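Local coordinates for teichoic acid D-alanine hydrolase (Staphylococcus aureus, PDB 5ZH8), which removes D-alanyl esters from wall teichoic acid and lipoteichoic acid, affecting methicillin resistance, autolysis and cell wall structure, at residues 350-355 with 370-375; 90-95 with 361-366; 123-128 with 288-293. All coordinates share one frame; numbering follows the deposited sequence.

Overall arrangement
Following the chain from the N terminus, strand 90-96 comes first and waits for its partner until strand 359-365, so contact 2 closes the longest loop. Within that loop lies contact 3, where residues 123-128 meet residues 288-293 with about half of the chain's helical residues between them. Contact 1 opens later, at strand 349-355, and closes on helix 371-382; because residues 361-366 fall between its segments, it crosses contact 2. Contacts 1 and 2 share the large antiparallel sheet, in which strands 349-355 and 359-365 are neighbours, and contact 1 adds the helix on one face. Contact 3 packs on the other face, where Phe351 meets Phe123 and Ile125.

Contact 1: residues 350-355 with 370-375; sequences VFTVYY and NNEVRI
Ile375 lies over the Tyr354 ring while Glu372 meets the same ring's hydroxyl, joining helix 371-382 to strand 349-355. CG2 of Ile375 sits above the middle of the ring, 3.7 Å from the centroid of Tyr354 and 12° off the ring normal, in a CH-pi contact. The other branch of Ile375 runs on toward the strand: with CG1 anti to the backbone N (chi1 -159°) and the chain extended, CD1 reaches the backbone, 3.5 Å from Thr352 O, and also 3.7 Å from Thr352 CG2. In Glu372 a bend at chi2 (85°) brings the carboxylate to the edge of the Tyr354 ring. Tyr354 OH donates to Glu372 OE2 over 2.5 Å, meeting the oxygen on its anti side, somewhat out of the carboxylate plane. The same OE2 forms a salt bridge with Arg341. Two residues earlier on the strand, Thr352 meets Asn371 head-on. Asn371 ND2 donates to Thr352 OG1 at 2.9 Å, nearly in its own amide plane, and is also bonded to Leu363 O. Thr352 OG1 has a second bond to Asn343 OD1. Past this pair, Val350 CG1 packs on Asn371 CB at 3.6 Å. At the helix start, the N-cap Asn370 accepts from Val373 N through OD1, 3.2 Å away and above the carbonyl plane; its bond from Glu372 N is weak. Asn371 ND2 and Glu372 OE2, both in buried residues, thus each have two partners, which should limit their rotation and help hold the first helical turn against the sheet; Arg341 probably helps to keep Glu372 ionised in this setting.

Contact 2: residues 90-95 with 361-366; sequences GSVAIY and VVLALN
Strands 90-95 and 361-365 run antiparallel, 175° apart and 4.7 Å between axes, with Ser91 facing Ala364 and Ala93 facing Val362 as hydrogen-bonded pairs. Each of these pairs closes a ring of two backbone bonds; Ser91 N to Ala364 O and Ala364 N to Ser91 O are both 2.8 Å, and the Ala93 and Val362 bonds are alike. The non-hydrogen-bonded pair Val92-Leu363 lies between them, with Gly90-Leu365 and Ile94-Val361 at the two ends. On the face carrying these last residues, Val92 crosses Leu363 at an angle: CG2 of Val92, anti to its own N, meets Leu363 CD1 at 3.6 Å. A trans chi1 (-160°) followed by chi2 at 66° turns that methyl of Leu363 back toward the neighbouring strand. Ile94 and Val361 instead lie alongside, pointing the same way, with Ile94 CG1 and Val361 CG1 4.1 Å apart. This face is covered by helix 371-382, whose Ile375 and Ile378 touch Val361. On the opposite face small residues dominate, and Ala93 CB stays 4.4 Å from Val362 CB; here Pro292 of helix 292-303 packs on Ser91, Ala93 and Val362. At the strand end, Asn366 OD1 comes within 3.4 Å of Gly90 CA while bonding to Asn89 ND2. A central antiparallel sheet with helices on both faces, built from N-terminal and C-terminal strands side by side, is the hallmark of the alpha/beta domain of the serine beta-lactamase and penicillin-binding-protein fold.

Contact 3: residues 123-128 with 288-293; sequences FLIGSA and LYMTPT
Three backbone hydrogen bonds link Phe123 and Ile125 to Met290 and Leu288, with Leu124 facing Tyr289 as the non-hydrogen-bonded pair between them. Phe123 N to Met290 O (2.9 Å) and Met290 N to Phe123 O (3.0 Å) close the ring of an antiparallel hydrogen-bonded pair, although the first donor lies well above the carbonyl plane. Ile125 N reaches Leu288 O at 3.0 Å and nearly straight, 173° at the hydrogen, so that strand-like bonding runs one residue beyond strand 123-124. Phe123 O, which also accepts from Met290 N, receives a CA-H...O contact from Tyr289 CA. Strand 288-290 is the middle of a small three-stranded sheet, with strand 248-250 on its far side. Directly after Ile125 comes Gly126, and then Ser127, whose OG bonds to Lys130 NZ and Tyr211 OH. Ser127 and Lys130 form the Ser-x-x-Lys pattern of serine beta-lactamases and penicillin-binding proteins, in which the serine is the nucleophile; the small sheet thus lies next to the probable active site. The CH-pi contact belongs to Tyr289: Leu124 CB stands over a face of its ring, 4.1 Å from the centroid and 23° off the normal. Apolar contacts gather round Ile125, whose CB is directed toward residues 288-293. With CG1 between the backbone N and the carbonyl carbon (chi1 70°), its two branches part: CD1 runs alongside Leu288, 3.6 Å from CD2 of that leucine, while CG2 rests 3.7 Å from Met290 CB. The methionine's CG lies as close, before the side chain turns off at its sulfur. Phe123, whose ring edge is near Met290 O, brings CD1 to 4.1 Å from Pro292 CD, at the first turn of helix 292-303, where Thr291 is the N-cap residue.

Contact 1: residues 350-355 with 370-375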
loop_
_atom_site.group_PDB
_atom_site.type_symbol
_atom_site.label_atom_id
_atom_site.label_comp_id
_atom_site.label_asym_id
_atom_site.label_seq_id
_atom_site.Cartn_x
_atom_site.Cartn_y
_atom_site.Cartn_z
ATOM N N VAL A 350 -1.609 9.028 3.454
ATOM C CA VAL A 350 -1.875 8.358 4.719
ATOM C C VAL A 350 -1.933 9.422 5.806
ATOM O O VAL A 350 -0.986 10.197 5.971
ATOM C CB VAL A 350 -0.792 7.329 5.094
ATOM C CG1 VAL A 350 -1.340 6.361 6.128
ATOM C CG2 VAL A 350 -0.309 6.564 3.874
ATOM N N PHE A 351 -3.042 9.449 6.541
ATOM C CA PHE A 351 -3.279 10.471 7.545
ATOM C C PHE A 351 -3.558 9.789 8.883
ATOM O O PHE A 351 -4.590 9.143 9.060
ATOM C CB PHE A 351 -4.458 11.342 7.115
ATOM C CG PHE A 351 -4.513 12.667 7.804
ATOM C CD1 PHE A 351 -5.124 12.792 9.037
ATOM C CD2 PHE A 351 -3.948 13.788 7.216
ATOM C CE1 PHE A 351 -5.171 14.013 9.676
ATOM C CE2 PHE A 351 -3.992 15.016 7.849
ATOM C CZ PHE A 351 -4.602 15.128 9.085
ATOM N N THR A 352 -2.628 9.930 9.818
ATOM C CA THR A 352 -2.651 9.139 11.038
ATOM C C THR A 352 -2.489 10.036 12.258
ATOM O O THR A 352 -1.766 11.029 12.219
ATOM C CB THR A 352 -1.553 8.053 11.010
ATOM O OG1 THR A 352 -1.619 7.325 9.771
ATOM C CG2 THR A 352 -1.720 7.081 12.162
ATOM N N VAL A 353 -3.190 9.682 13.332
ATOM C CA VAL A 353 -3.212 10.469 14.560
ATOM C C VAL A 353 -3.096 9.511 15.726
ATOM O O VAL A 353 -3.891 8.586 15.849
ATOM C CB VAL A 353 -4.533 11.258 14.739
ATOM C CG1 VAL A 353 -4.437 12.192 15.936
ATOM C CG2 VAL A 353 -4.892 12.044 13.485
ATOM N N TYR A 354 -2.096 9.726 16.567
ATOM C CA TYR A 354 -1.985 9.043 17.850
ATOM C C TYR A 354 -2.094 10.124 18.900
ATOM O O TYR A 354 -1.442 11.162 18.770
ATOM C CB TYR A 354 -0.623 8.377 17.996
ATOM C CG TYR A 354 -0.496 6.967 17.465
ATOM C CD1 TYR A 354 -1.302 6.485 16.442
ATOM C CD2 TYR A 354 0.488 6.130 17.975
ATOM C CE1 TYR A 354 -1.144 5.196 15.972
ATOM C CE2 TYR A 354 0.657 4.852 17.507
ATOM C CZ TYR A 354 -0.154 4.386 16.512
ATOM O OH TYR A 354 0.048 3.099 16.082
ATOM N N TYR A 355 -2.914 9.908 19.928
ATOM C CA TYR A 355 -2.986 10.886 21.001
ATOM C C TYR A 355 -3.406 10.340 22.342
ATOM O O TYR A 355 -3.933 9.229 22.447
ATOM C CB TYR A 355 -3.886 12.065 20.609
ATOM C CG TYR A 355 -5.374 11.812 20.627
ATOM C CD1 TYR A 355 -6.113 11.988 21.790
ATOM C CD2 TYR A 355 -6.050 11.446 19.471
ATOM C CE1 TYR A 355 -7.477 11.781 21.801
ATOM C CE2 TYR A 355 -7.422 11.239 19.479
ATOM C CZ TYR A 355 -8.126 11.409 20.646
ATOM O OH TYR A 355 -9.483 11.201 20.669
ATOM N N ASN A 370 4.664 3.222 4.829
ATOM C CA ASN A 370 4.301 2.800 6.173
ATOM C C ASN A 370 4.320 3.988 7.136
ATOM O O ASN A 370 5.372 4.370 7.665
ATOM C CB ASN A 370 5.255 1.706 6.639
ATOM C CG ASN A 370 4.763 0.987 7.869
ATOM O OD1 ASN A 370 3.926 1.498 8.611
ATOM N ND2 ASN A 370 5.287 -0.213 8.093
ATOM N N ASN A 371 3.149 4.570 7.371
ATOM C CA ASN A 371 3.049 5.707 8.278
ATOM C C ASN A 371 2.996 5.252 9.748
ATOM O O ASN A 371 3.379 5.998 10.645
ATOM C CB ASN A 371 1.818 6.556 7.923
ATOM C CG ASN A 371 1.948 7.999 8.375
ATOM O OD1 ASN A 371 3.011 8.616 8.225
ATOM N ND2 ASN A 371 0.867 8.549 8.922
ATOM N N GLU A 372 2.527 4.028 9.984
ATOM C CA GLU A 372 2.255 3.543 11.348
ATOM C C GLU A 372 3.542 3.328 12.130
ATOM O O GLU A 372 3.621 3.657 13.306
ATOM C CB GLU A 372 1.471 2.237 11.320
ATOM C CG GLU A 372 0.758 1.936 12.628
ATOM C CD GLU A 372 -0.608 2.602 12.744
ATOM O OE1 GLU A 372 -1.200 2.924 11.703
ATOM O OE2 GLU A 372 -1.109 2.783 13.876
ATOM N N VAL A 373 4.544 2.768 11.464
ATOM C CA VAL A 373 5.844 2.575 12.075
ATOM C C VAL A 373 6.406 3.927 12.497
ATOM O O VAL A 373 7.029 4.037 13.552
ATOM C CB VAL A 373 6.826 1.854 11.121
ATOM C CG1 VAL A 373 8.249 1.926 11.649
ATOM C CG2 VAL A 373 6.425 0.395 10.939
ATOM N N ARG A 374 6.168 4.953 11.684
ATOM C CA ARG A 374 6.710 6.281 11.969
ATOM C C ARG A 374 6.053 6.889 13.198
ATOM O O ARG A 374 6.733 7.313 14.125
ATOM C CB ARG A 374 6.532 7.232 10.777
ATOM C CG ARG A 374 7.199 6.792 9.480
ATOM C CD ARG A 374 6.809 7.740 8.355
ATOM N NE ARG A 374 7.566 7.532 7.118
ATOM C CZ ARG A 374 8.829 7.902 6.936
ATOM N NH1 ARG A 374 9.513 8.475 7.917
ATOM N NH2 ARG A 374 9.417 7.683 5.771
ATOM N N ILE A 375 4.726 6.926 13.196
ATOM C CA ILE A 375 3.979 7.555 14.279
ATOM C C ILE A 375 4.158 6.788 15.599
ATOM O O ILE A 375 4.143 7.391 16.666
ATOM C CB ILE A 375 2.486 7.728 13.907
ATOM C CG1 ILE A 375 1.825 8.805 14.773
ATOM C CG2 ILE A 375 1.729 6.409 14.013
ATOM C CD1 ILE A 375 0.456 9.228 14.289
#

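Contact 2: residues 90-95 with 361-366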
loop_
_atom_site.group_PDB
_atom_site.type_symbol
_atom_site.label_atom_id
_atom_site.label_comp_id
_atom_site.label_asym_id
_atom_site.label_seq_id
_atom_site.Cartn_x
_atom_site.Cartn_y
_atom_site.Cartn_z
ATOM N N GLY A 90 5.872 14.543 3.735
ATOM C CA GLY A 90 4.573 14.948 4.250
ATOM C C GLY A 90 4.719 16.008 5.323
ATOM O O GLY A 90 5.611 16.847 5.238
ATOM N N SER A 91 3.862 15.958 6.343
ATOM C CA SER A 91 3.824 16.992 7.382
ATOM C C SER A 91 3.502 16.425 8.750
ATOM O O SER A 91 2.775 15.440 8.875
ATOM C CB SER A 91 2.776 18.049 7.044
ATOM O OG SER A 91 2.692 19.035 8.065
ATOM N N VAL A 92 4.027 17.082 9.780
ATOM C CA VAL A 92 3.811 16.669 11.158
ATOM C C VAL A 92 3.245 17.832 11.958
ATOM O O VAL A 92 3.528 18.996 11.673
ATOM C CB VAL A 92 5.117 16.156 11.815
ATOM C CG1 VAL A 92 6.127 17.285 12.009
ATOM C CG2 VAL A 92 4.814 15.459 13.132
ATOM N N ALA A 93 2.420 17.500 12.942
ATOM C CA ALA A 93 1.954 18.459 13.932
ATOM C C ALA A 93 1.833 17.748 15.276
ATOM O O ALA A 93 1.255 16.663 15.362
ATOM C CB ALA A 93 0.617 19.050 13.520
ATOM N N ILE A 94 2.394 18.357 16.315
ATOM C CA ILE A 94 2.378 17.774 17.648
ATOM C C ILE A 94 1.927 18.817 18.663
ATOM O O ILE A 94 2.497 19.907 18.746
ATOM C CB ILE A 94 3.764 17.226 18.049
ATOM C CG1 ILE A 94 4.235 16.190 17.018
ATOM C CG2 ILE A 94 3.705 16.624 19.449
ATOM C CD1 ILE A 94 5.611 15.619 17.275
ATOM N N TYR A 95 0.887 18.475 19.416
ATOM C CA TYR A 95 0.375 19.322 20.490
ATOM C C TYR A 95 0.772 18.728 21.834
ATOM O O TYR A 95 0.647 17.517 22.046
ATOM C CB TYR A 95 -1.149 19.428 20.420
ATOM C CG TYR A 95 -1.647 20.328 19.326
ATOM C CD1 TYR A 95 -1.604 19.922 17.998
ATOM C CD2 TYR A 95 -2.174 21.585 19.614
ATOM C CE1 TYR A 95 -2.059 20.750 16.979
ATOM C CE2 TYR A 95 -2.635 22.416 18.606
ATOM C CZ TYR A 95 -2.581 21.991 17.289
ATOM O OH TYR A 95 -3.027 22.795 16.273
ATOM N N VAL A 361 -0.398 13.701 18.275
ATOM C CA VAL A 361 0.582 13.565 17.204
ATOM C C VAL A 361 -0.162 13.284 15.914
ATOM O O VAL A 361 -0.835 12.265 15.797
ATOM C CB VAL A 361 1.580 12.417 17.486
ATOM C CG1 VAL A 361 2.681 12.390 16.433
ATOM C CG2 VAL A 361 2.166 12.552 18.881
ATOM N N VAL A 362 -0.041 14.201 14.956
ATOM C CA VAL A 362 -0.699 14.077 13.657
ATOM C C VAL A 362 0.383 13.978 12.596
ATOM O O VAL A 362 1.206 14.887 12.467
ATOM C CB VAL A 362 -1.601 15.300 13.344
ATOM C CG1 VAL A 362 -2.418 15.061 12.074
ATOM C CG2 VAL A 362 -2.500 15.632 14.527
ATOM N N LEU A 363 0.383 12.878 11.848
ATOM C CA LEU A 363 1.410 12.625 10.847
ATOM C C LEU A 363 0.758 12.361 9.496
ATOM O O LEU A 363 0.034 11.377 9.325
ATOM C CB LEU A 363 2.276 11.440 11.270
ATOM C CG LEU A 363 3.654 11.339 10.606
ATOM C CD1 LEU A 363 4.534 12.507 11.031
ATOM C CD2 LEU A 363 4.332 10.013 10.921
ATOM N N ALA A 364 1.015 13.255 8.544
ATOM C CA ALA A 364 0.413 13.183 7.218
ATOM C C ALA A 364 1.466 12.825 6.170
ATOM O O ALA A 364 2.503 13.475 6.070
ATOM C CB ALA A 364 -0.254 14.508 6.871
ATOM N N LEU A 365 1.179 11.802 5.380
ATOM C CA LEU A 365 2.116 11.295 4.399
ATOM C C LEU A 365 1.467 11.287 3.016
ATOM O O LEU A 365 0.449 10.635 2.825
ATOM C CB LEU A 365 2.513 9.880 4.811
ATOM C CG LEU A 365 3.592 9.176 4.005
ATOM C CD1 LEU A 365 4.948 9.844 4.204
ATOM C CD2 LEU A 365 3.627 7.713 4.419
ATOM N N ASN A 366 2.057 12.008 2.058
ATOM C CA ASN A 366 1.514 12.082 0.688
ATOM C C ASN A 366 2.303 11.278 -0.362
ATOM O O ASN A 366 1.969 11.305 -1.541
ATOM C CB ASN A 366 1.321 13.537 0.241
ATOM C CG ASN A 366 2.617 14.309 0.138
ATOM O OD1 ASN A 366 3.393 14.356 1.082
ATOM N ND2 ASN A 366 2.839 14.946 -1.004
#

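Contact 3: residues 123-128 with 288-293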
loop_
_atom_site.group_PDB
_atom_site.type_symbol
_atom_site.label_atom_id
_atom_site.label_comp_id
_atom_site.label_asym_id
_atom_site.label_seq_id
_atom_site.Cartn_x
_atom_site.Cartn_y
_atom_site.Cartn_z
ATOM N N PHE A 123 -3.918 17.635 3.606
ATOM C CA PHE A 123 -3.834 16.265 3.114
ATOM C C PHE A 123 -5.190 15.591 3.130
ATOM O O PHE A 123 -5.996 15.838 4.013
ATOM C CB PHE A 123 -2.864 15.454 3.976
ATOM C CG PHE A 123 -1.459 15.966 3.938
ATOM C CD1 PHE A 123 -1.088 17.052 4.713
ATOM C CD2 PHE A 123 -0.514 15.375 3.120
ATOM C CE1 PHE A 123 0.202 17.534 4.676
ATOM C CE2 PHE A 123 0.778 15.857 3.081
ATOM C CZ PHE A 123 1.139 16.937 3.859
ATOM N N LEU A 124 -5.431 14.742 2.138
ATOM C CA LEU A 124 -6.620 13.908 2.089
ATOM C C LEU A 124 -6.624 12.979 3.301
ATOM O O LEU A 124 -5.800 12.078 3.405
ATOM C CB LEU A 124 -6.633 13.099 0.791
ATOM C CG LEU A 124 -7.779 12.125 0.535
ATOM C CD1 LEU A 124 -9.121 12.841 0.641
ATOM C CD2 LEU A 124 -7.615 11.485 -0.839
ATOM N N ILE A 125 -7.545 13.213 4.229
ATOM C CA ILE A 125 -7.564 12.461 5.480
ATOM C C ILE A 125 -8.207 11.093 5.324
ATOM O O ILE A 125 -8.129 10.274 6.245
ATOM C CB ILE A 125 -8.255 13.235 6.627
ATOM C CG1 ILE A 125 -9.773 13.348 6.413
ATOM C CG2 ILE A 125 -7.631 14.615 6.787
ATOM C CD1 ILE A 125 -10.511 14.000 7.569
ATOM N N GLY A 126 -8.846 10.850 4.180
ATOM C CA GLY A 126 -9.521 9.583 3.920
ATOM C C GLY A 126 -10.430 9.153 5.063
ATOM O O GLY A 126 -11.211 9.949 5.596
ATOM N N SER A 127 -10.287 7.896 5.472
ATOM C CA SER A 127 -11.167 7.290 6.467
ATOM C C SER A 127 -11.226 8.019 7.812
ATOM O O SER A 127 -12.122 7.758 8.620
ATOM C CB SER A 127 -10.756 5.848 6.708
ATOM O OG SER A 127 -11.778 5.166 7.390
ATOM N N ALA A 128 -10.285 8.927 8.063
ATOM C CA ALA A 128 -10.342 9.755 9.262
ATOM C C ALA A 128 -11.509 10.750 9.237
ATOM O O ALA A 128 -11.875 11.278 10.287
ATOM C CB ALA A 128 -9.025 10.479 9.484
ATOM N N LEU A 288 -12.316 14.823 2.671
ATOM C CA LEU A 288 -11.925 16.035 3.384
ATOM C C LEU A 288 -10.409 16.172 3.428
ATOM O O LEU A 288 -9.699 15.183 3.586
ATOM C CB LEU A 288 -12.461 16.002 4.809
ATOM C CG LEU A 288 -12.418 17.314 5.587
ATOM C CD1 LEU A 288 -13.543 18.248 5.148
ATOM C CD2 LEU A 288 -12.504 17.008 7.073
ATOM N N TYR A 289 -9.934 17.412 3.297
ATOM C CA TYR A 289 -8.515 17.741 3.374
ATOM C C TYR A 289 -8.245 18.592 4.611
ATOM O O TYR A 289 -8.959 19.555 4.864
ATOM C CB TYR A 289 -8.081 18.506 2.122
ATOM C CG TYR A 289 -7.962 17.660 0.876
ATOM C CD1 TYR A 289 -9.087 17.161 0.233
ATOM C CD2 TYR A 289 -6.714 17.367 0.333
ATOM C CE1 TYR A 289 -8.972 16.391 -0.917
ATOM C CE2 TYR A 289 -6.585 16.597 -0.812
ATOM C CZ TYR A 289 -7.712 16.109 -1.434
ATOM O OH TYR A 289 -7.584 15.339 -2.566
ATOM N N MET A 290 -7.212 18.244 5.371
ATOM C CA MET A 290 -6.871 18.951 6.609
ATOM C C MET A 290 -5.379 19.196 6.700
ATOM O O MET A 290 -4.588 18.335 6.327
ATOM C CB MET A 290 -7.231 18.115 7.845
ATOM C CG MET A 290 -8.698 17.934 8.132
ATOM S SD MET A 290 -8.945 17.153 9.755
ATOM C CE MET A 290 -9.064 18.614 10.783
ATOM N N THR A 291 -5.002 20.351 7.240
ATOM C CA THR A 291 -3.657 20.530 7.769
ATOM C C THR A 291 -3.573 19.723 9.055
ATOM O O THR A 291 -4.547 19.655 9.800
ATOM C CB THR A 291 -3.328 22.004 8.084
ATOM O OG1 THR A 291 -4.289 22.538 8.994
ATOM C CG2 THR A 291 -3.327 22.844 6.821
ATOM N N PRO A 292 -2.417 19.091 9.317
ATOM C CA PRO A 292 -2.199 18.408 10.603
ATOM C C PRO A 292 -2.512 19.271 11.832
ATOM O O PRO A 292 -3.028 18.760 12.818
ATOM C CB PRO A 292 -0.707 18.059 10.558
ATOM C CG PRO A 292 -0.422 17.881 9.109
ATOM C CD PRO A 292 -1.309 18.852 8.373
ATOM N N THR A 293 -2.220 20.568 11.759
ATOM C CA THR A 293 -2.490 21.484 12.867
ATOM C C THR A 293 -3.978 21.537 13.208
ATOM O O THR A 293 -4.341 21.482 14.381
ATOM C CB THR A 293 -1.987 22.912 12.577
ATOM O OG1 THR A 293 -2.599 23.402 11.381
ATOM C CG2 THR A 293 -0.483 22.938 12.416
#